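Local coordinates for protein putative tryptophan halogenase (Xanthomonas campestris pv. campestris, PDB 6Y1W) that probably works as a flavin-dependent halogenase of the tryptophan halogenase family, using FAD to direct chlorination or bromination of an aromatic substrate, at residues A118-Q121 / H122-K126; A152-N156 / G157-Y161; G477-Q480 / R481-T485. All blocks are in the same frame, centred on the assembly; numbering follows the deposited sequence.

Interaction 1 (A118-Q121 / H122-K126); sequences AGFQ and HFWLK. With MES (2-(N-morpholino)-ethanesulfonic acid), chain G.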
# COMPACT_ATOMS: atom_id res chain seq x y z
N ALA A 118 16.49 7.54 1.63
CA ALA A 118 17.23 6.27 1.63
C ALA A 118 17.07 5.54 2.95
O ALA A 118 17.25 6.14 4.02
CB ALA A 118 18.73 6.52 1.40
N GLY A 119 16.80 4.24 2.87
CA GLY A 119 16.64 3.47 4.09
C GLY A 119 17.96 3.31 4.83
O GLY A 119 19.05 3.49 4.27
N PHE A 120 17.84 2.95 6.12
CA PHE A 120 19.01 2.84 7.00
C PHE A 120 20.12 1.98 6.41
O PHE A 120 21.31 2.24 6.64
CB PHE A 120 18.60 2.23 8.35
CG PHE A 120 19.80 1.94 9.25
CD1 PHE A 120 20.51 3.00 9.77
CD2 PHE A 120 20.15 0.63 9.58
CE1 PHE A 120 21.62 2.77 10.62
CE2 PHE A 120 21.28 0.38 10.41
CZ PHE A 120 22.01 1.48 10.92
N GLN A 121 19.76 0.92 5.70
CA GLN A 121 20.77 -0.02 5.22
C GLN A 121 21.79 0.64 4.31
O GLN A 121 22.90 0.13 4.21
CB GLN A 121 20.13 -1.23 4.54
CG GLN A 121 19.61 -1.01 3.11
CD GLN A 121 18.22 -0.38 3.05
OE1 GLN A 121 17.74 0.22 4.02
NE2 GLN A 121 17.61 -0.42 1.85
N HIS A 122 21.43 1.74 3.63
CA HIS A 122 22.41 2.43 2.78
C HIS A 122 23.50 3.07 3.61
O HIS A 122 24.68 2.99 3.25
CB HIS A 122 21.70 3.45 1.88
CG HIS A 122 20.78 2.79 0.91
ND1 HIS A 122 21.25 2.12 -0.20
CD2 HIS A 122 19.44 2.58 0.95
CE1 HIS A 122 20.23 1.57 -0.83
NE2 HIS A 122 19.12 1.83 -0.16
N PHE A 123 23.13 3.67 4.75
CA PHE A 123 24.13 4.21 5.66
C PHE A 123 24.94 3.09 6.28
O PHE A 123 26.17 3.20 6.42
CB PHE A 123 23.46 5.07 6.73
CG PHE A 123 22.71 6.21 6.12
CD1 PHE A 123 23.36 7.39 5.78
CD2 PHE A 123 21.36 6.07 5.79
CE1 PHE A 123 22.68 8.43 5.15
CE2 PHE A 123 20.67 7.10 5.18
CZ PHE A 123 21.32 8.28 4.85
N TRP A 124 24.28 1.98 6.63
CA TRP A 124 25.03 0.85 7.19
C TRP A 124 26.02 0.28 6.18
O TRP A 124 27.16 -0.03 6.55
CB TRP A 124 24.07 -0.22 7.69
CG TRP A 124 24.78 -1.34 8.36
CD1 TRP A 124 25.10 -1.43 9.69
CD2 TRP A 124 25.27 -2.55 7.76
NE1 TRP A 124 25.76 -2.61 9.95
CE2 TRP A 124 25.90 -3.30 8.78
CE3 TRP A 124 25.28 -3.05 6.46
CZ2 TRP A 124 26.49 -4.55 8.54
CZ3 TRP A 124 25.87 -4.28 6.23
CH2 TRP A 124 26.48 -5.01 7.26
N LEU A 125 25.61 0.15 4.91
CA LEU A 125 26.49 -0.38 3.86
C LEU A 125 27.72 0.51 3.66
O LEU A 125 28.84 0.01 3.52
CB LEU A 125 25.70 -0.52 2.55
CG LEU A 125 24.75 -1.74 2.52
CD1 LEU A 125 23.66 -1.60 1.44
CD2 LEU A 125 25.51 -3.08 2.43
N LYS A 126 27.51 1.83 3.62
CA LYS A 126 28.65 2.74 3.53
C LYS A 126 29.54 2.56 4.74
O LYS A 126 30.77 2.48 4.62
CB LYS A 126 28.14 4.18 3.44
CG LYS A 126 29.19 5.26 3.62
CD LYS A 126 29.91 5.57 2.37
CE LYS A 126 30.80 6.78 2.58
NZ LYS A 126 31.52 6.91 1.29
O1 MES G . 13.34 5.70 2.87
C2 MES G . 12.47 4.61 3.24
C3 MES G . 11.75 3.99 2.04
N4 MES G . 12.79 3.79 1.03
C5 MES G . 13.60 4.91 0.57
C6 MES G . 13.26 6.08 1.49
C7 MES G . 13.06 2.43 0.57
C8 MES G . 14.08 2.48 -0.56
S MES G . 15.57 2.07 0.11
O1S MES G . 16.45 3.25 0.07
O2S MES G . 16.14 0.97 -0.68
O3S MES G . 15.35 1.67 1.53

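Interaction 2 (A152-N156 / G157-Y161); sequences AHLPN and GGMNY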
# COMPACT_ATOMS: atom_id res chain seq x y z
N ALA A 152 9.19 -6.63 27.43
CA ALA A 152 8.03 -5.98 28.03
C ALA A 152 7.42 -5.06 26.97
O ALA A 152 8.08 -4.74 25.99
CB ALA A 152 8.42 -5.21 29.31
N HIS A 153 6.16 -4.65 27.16
CA HIS A 153 5.59 -3.67 26.24
C HIS A 153 6.27 -2.33 26.43
O HIS A 153 6.67 -1.97 27.54
CB HIS A 153 4.08 -3.46 26.46
CG HIS A 153 3.28 -4.71 26.40
ND1 HIS A 153 3.05 -5.50 27.50
CD2 HIS A 153 2.65 -5.32 25.37
CE1 HIS A 153 2.31 -6.54 27.16
NE2 HIS A 153 2.06 -6.46 25.86
N LEU A 154 6.37 -1.57 25.35
CA LEU A 154 6.88 -0.21 25.46
C LEU A 154 5.82 0.80 25.05
O LEU A 154 4.93 0.47 24.26
CB LEU A 154 8.13 -0.02 24.59
CG LEU A 154 9.40 -0.66 25.16
CD1 LEU A 154 10.57 -0.57 24.16
CD2 LEU A 154 9.74 0.03 26.49
N PRO A 155 5.90 2.03 25.55
CA PRO A 155 4.87 3.03 25.21
C PRO A 155 4.73 3.21 23.70
O PRO A 155 5.70 3.09 22.95
CB PRO A 155 5.39 4.31 25.87
CG PRO A 155 6.24 3.84 26.99
CD PRO A 155 6.87 2.55 26.53
N ASN A 156 3.49 3.50 23.28
CA ASN A 156 3.17 3.79 21.88
C ASN A 156 3.64 2.68 20.94
O ASN A 156 4.23 2.95 19.89
CB ASN A 156 3.76 5.14 21.44
CG ASN A 156 3.38 6.27 22.38
OD1 ASN A 156 4.22 7.11 22.73
ND2 ASN A 156 2.13 6.30 22.81
N GLY A 157 3.40 1.44 21.35
CA GLY A 157 3.81 0.30 20.54
C GLY A 157 5.28 0.30 20.18
O GLY A 157 5.64 -0.03 19.04
N GLY A 158 6.15 0.67 21.13
CA GLY A 158 7.57 0.75 20.83
C GLY A 158 8.27 -0.59 20.69
O GLY A 158 9.39 -0.65 20.16
N MET A 159 7.65 -1.67 21.15
CA MET A 159 8.16 -3.03 20.95
C MET A 159 7.20 -3.74 20.00
O MET A 159 5.99 -3.78 20.26
CB MET A 159 8.24 -3.79 22.27
CG MET A 159 9.57 -3.66 23.03
SD MET A 159 10.91 -4.58 22.24
CE MET A 159 9.94 -5.94 21.70
N ASN A 160 7.71 -4.26 18.89
CA ASN A 160 6.91 -5.02 17.94
C ASN A 160 7.04 -6.51 18.23
O ASN A 160 8.17 -7.00 18.38
CB ASN A 160 7.37 -4.71 16.52
CG ASN A 160 7.10 -3.26 16.16
OD1 ASN A 160 5.97 -2.91 15.87
ND2 ASN A 160 8.12 -2.40 16.28
N TYR A 161 5.91 -7.21 18.33
CA TYR A 161 5.96 -8.58 18.86
C TYR A 161 4.73 -9.36 18.41
O TYR A 161 3.75 -8.80 17.90
CB TYR A 161 6.02 -8.59 20.41
CG TYR A 161 4.73 -8.08 21.04
CD1 TYR A 161 4.55 -6.71 21.31
CD2 TYR A 161 3.71 -8.96 21.37
CE1 TYR A 161 3.35 -6.25 21.82
CE2 TYR A 161 2.50 -8.49 21.90
CZ TYR A 161 2.36 -7.13 22.14
OH TYR A 161 1.18 -6.64 22.66
O HOH W 1 5.02 -2.61 22.82

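Interaction 3 (G477-Q480 / R481-T485); sequences GIRQ and RVEAT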
# COMPACT_ATOMS: atom_id res chain seq x y z
N GLY A 477 25.00 6.45 17.94
CA GLY A 477 23.86 7.02 18.63
C GLY A 477 22.66 6.09 18.59
O GLY A 477 21.97 5.90 19.60
N ILE A 478 22.41 5.47 17.43
CA ILE A 478 21.37 4.44 17.33
C ILE A 478 21.66 3.27 18.28
O ILE A 478 20.79 2.82 19.04
CB ILE A 478 21.24 3.96 15.87
CG1 ILE A 478 20.65 5.08 14.97
CG2 ILE A 478 20.39 2.68 15.77
CD1 ILE A 478 20.89 4.80 13.51
N ARG A 479 22.90 2.74 18.25
CA ARG A 479 23.19 1.57 19.08
C ARG A 479 23.04 1.90 20.57
O ARG A 479 22.58 1.06 21.36
CB ARG A 479 24.59 1.04 18.77
CG ARG A 479 24.83 -0.36 19.34
CD ARG A 479 26.15 -0.92 18.93
NE ARG A 479 27.24 -0.15 19.51
CZ ARG A 479 27.65 -0.30 20.76
NH1 ARG A 479 27.05 -1.20 21.54
NH2 ARG A 479 28.64 0.44 21.23
N GLN A 480 23.42 3.12 20.97
CA GLN A 480 23.28 3.49 22.38
C GLN A 480 21.83 3.59 22.79
O GLN A 480 21.48 3.20 23.92
CB GLN A 480 24.00 4.81 22.67
CG GLN A 480 25.49 4.68 22.58
CD GLN A 480 26.18 6.04 22.59
OE1 GLN A 480 25.54 7.09 22.64
NE2 GLN A 480 27.51 6.02 22.52
N ARG A 481 20.96 4.07 21.90
CA ARG A 481 19.54 4.12 22.20
C ARG A 481 18.95 2.71 22.27
O ARG A 481 18.19 2.41 23.19
CB ARG A 481 18.84 5.00 21.17
CG ARG A 481 19.19 6.50 21.34
CD ARG A 481 18.34 7.40 20.44
NE ARG A 481 18.76 7.34 19.05
CZ ARG A 481 19.75 8.07 18.53
NH1 ARG A 481 20.43 8.93 19.29
NH2 ARG A 481 20.07 7.93 17.25
N VAL A 482 19.35 1.81 21.36
CA VAL A 482 18.90 0.41 21.47
C VAL A 482 19.31 -0.19 22.80
O VAL A 482 18.51 -0.83 23.50
CB VAL A 482 19.47 -0.41 20.30
CG1 VAL A 482 19.38 -1.96 20.54
CG2 VAL A 482 18.84 0.01 19.00
N GLU A 483 20.60 -0.05 23.16
CA GLU A 483 21.06 -0.70 24.38
C GLU A 483 20.41 -0.08 25.62
O GLU A 483 20.14 -0.81 26.58
CB GLU A 483 22.59 -0.63 24.44
CG GLU A 483 23.29 -1.55 23.44
CD GLU A 483 22.78 -2.97 23.49
OE1 GLU A 483 22.99 -3.64 24.54
OE2 GLU A 483 22.19 -3.42 22.48
N ALA A 484 20.14 1.22 25.61
CA ALA A 484 19.52 1.82 26.80
C ALA A 484 18.09 1.34 26.96
O ALA A 484 17.59 1.20 28.09
CB ALA A 484 19.56 3.34 26.71
N THR A 485 17.40 1.16 25.84
CA THR A 485 16.03 0.65 25.88
C THR A 485 16.03 -0.82 26.30
O THR A 485 15.22 -1.23 27.15
CB THR A 485 15.37 0.87 24.53
OG1 THR A 485 15.40 2.27 24.20
CG2 THR A 485 13.90 0.42 24.54

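Interaction 1 (A118-Q121 / H122-K126)
Q121 and H122 run side by side in the same direction, and both deliver a nitrogen to the sulfonate of a MES molecule at the start of helix 120-129. H122 NE2 donates to MES O2S at 3.1 Å in an almost straight bond (172°), and Q121 NE2 donates to MES O3S, also at 3.1 Å. The backbone joins in: G119 N reaches MES O1S at 3.0 Å and, weakly, MES O3S. All three sulfonate oxygens are thus engaged by this one turn, and V432 N adds a donor from another part of the chain. Q121 CG sits between its own backbone N and carbonyl carbon (chi1 77°), and the chain bends again at chi2, which folds the amide back toward the anion. Its CG lies 4.2 Å above one face of the H122 imidazole, displaced toward the rim, with the amide and ring planes 36° apart. A118 CB approaches the same ring obliquely, 4.0 Å from H122 CD2. NE2 of Q121 is also held by G430 O, so a second partner fixes the amide. Behind this first shell the backbone begins to coil. H122 N bonds to G119 O at 3.0 Å, and W124 N to F120 O at 3.0 Å. The edge of the F123 ring faces A118 O and F120 O; F120 CE2 packs on W124 CB, and the F120 ring also meets F474, L475 and I478 of helix 468-486. MES probably comes from the crystallisation liquor. The site nevertheless has the character of anion binding at a helix N-terminus, where first-turn donors and the helix dipole would favour a negative group.

Interaction 2 (A152-N156 / G157-Y161)
L154 and M159 form the tight part of this reversal of the loop between helix 141-148 and strand 162-166: L154 CD1 presses to 3.4 Å from M159 CG, closer than ordinary van der Waals contact. M159 is bent twice beyond CG, so its sulfur end turns away from the turn, while its CG also lies 3.5 Å from A152 O, a buried carbonyl with no polar partner in the model. L141 of helix 141-148 packs against both L154 and M159.

The turn itself is far looser and faces solvent. N156 and G157 both have positive phi and left-handed helical backbone angles, close to a type III' turn, and G158 N makes two weak bonds, to P155 O at 3.1 Å and to L154 O at 3.4 Å. Between the two arms a water accepts from L154 N and M159 N, bridging them where no direct bond is made.

Away from the turn, H153 directs its edge toward the face of Y161 in an offset edge-to-face pair, centroids 5.3 Å apart and planes at 79°. Y161 OH lies near the imidazole plane, 3.3 Å from H153 NE2. With CG between backbone N and carbonyl carbon (chi1 67°), the Y161 ring presents its face to that edge. F151 meets both rings edge-to-face.

E77 gives the pair its chemistry: one carboxylate oxygen bonds H153 NE2 and the other Y161 OH. The shared acid would fix the rotation of both rings; the side chain of Y161 is about 6 Å from that of K89, the predicted active-site lysine.

Interaction 3 (G477-Q480 / R481-T485)
The guanidinium of R481 lies flat over the peptide that joins G477 to I478: G477 O sits 3.3 Å above its plane, over the centre, and I478 N lies over the same group, 3.4 Å from R481 NH2. Because the carbonyl meets the face, NH1 is close to G477 O but points its N-H elsewhere, so the carbonyl oxygen rests on the guanidinium face without a hydrogen bond to NH1. The bend at chi3 (-75°) folds the arginine back one turn to reach this peptide. I478 crosses its end obliquely, with CG1 3.7 Å from R481 NH2. The second guanidinium, of R479, has E483 CG obliquely alongside it, 4.2 Å from NH1.

Under these groups runs regular helix. R481 N donates to G477 O at 3.1 Å, so this oxygen serves the backbone bond and the guanidinium face together. V482 N donates to I478 O at 2.9 Å, and E483 and A484 continue the ladder to R479 and Q480. A turn later R481 O accepts twice, from T485 N and from T485 OG1 (3.0 Å), which arrive from opposite faces of its plane. The extra bond ties the threonine hydroxyl to the helix backbone. I478 and V482 form the buried side, on T113 and Y139 and on R144 respectively.

R479 and E483 find their charge partners outside the segments. R479 NE pairs with E476 OE2, and E483 OE2 with R144 NE. R479 and E483 carry opposite charges, yet R479 NH1 is 5.4 Å from E483 OE2, too far for a salt bridge. R479 also has R134 close by, so E476 probably offsets that repulsion, while the E483-R144 salt bridge links helix 468-486 to helix 141-148 and may add to the attraction between them.

Along the chain the three contacts come in the order interaction 1, interaction 2, interaction 3, but in space interaction 3, in helix 468-486, lies next to both others. Centres of interactions 1 and 3 are 18 Å apart, and F120 CE1 packs on I478 CD1 at 3.6 Å; interactions 2 and 3 are 15 Å apart, with L154 CD1 against T485 CG2 at 3.5 Å. Interactions 1 and 2 do not touch, their nearest atoms about 14 Å apart. L141 of helix 141-148 contacts both L154 and T485. Helix 468-486 therefore bridges helix 120-129 and the 152-161 loop, which carries Y161, its side chain about 6 Å from that of the predicted active-site K89.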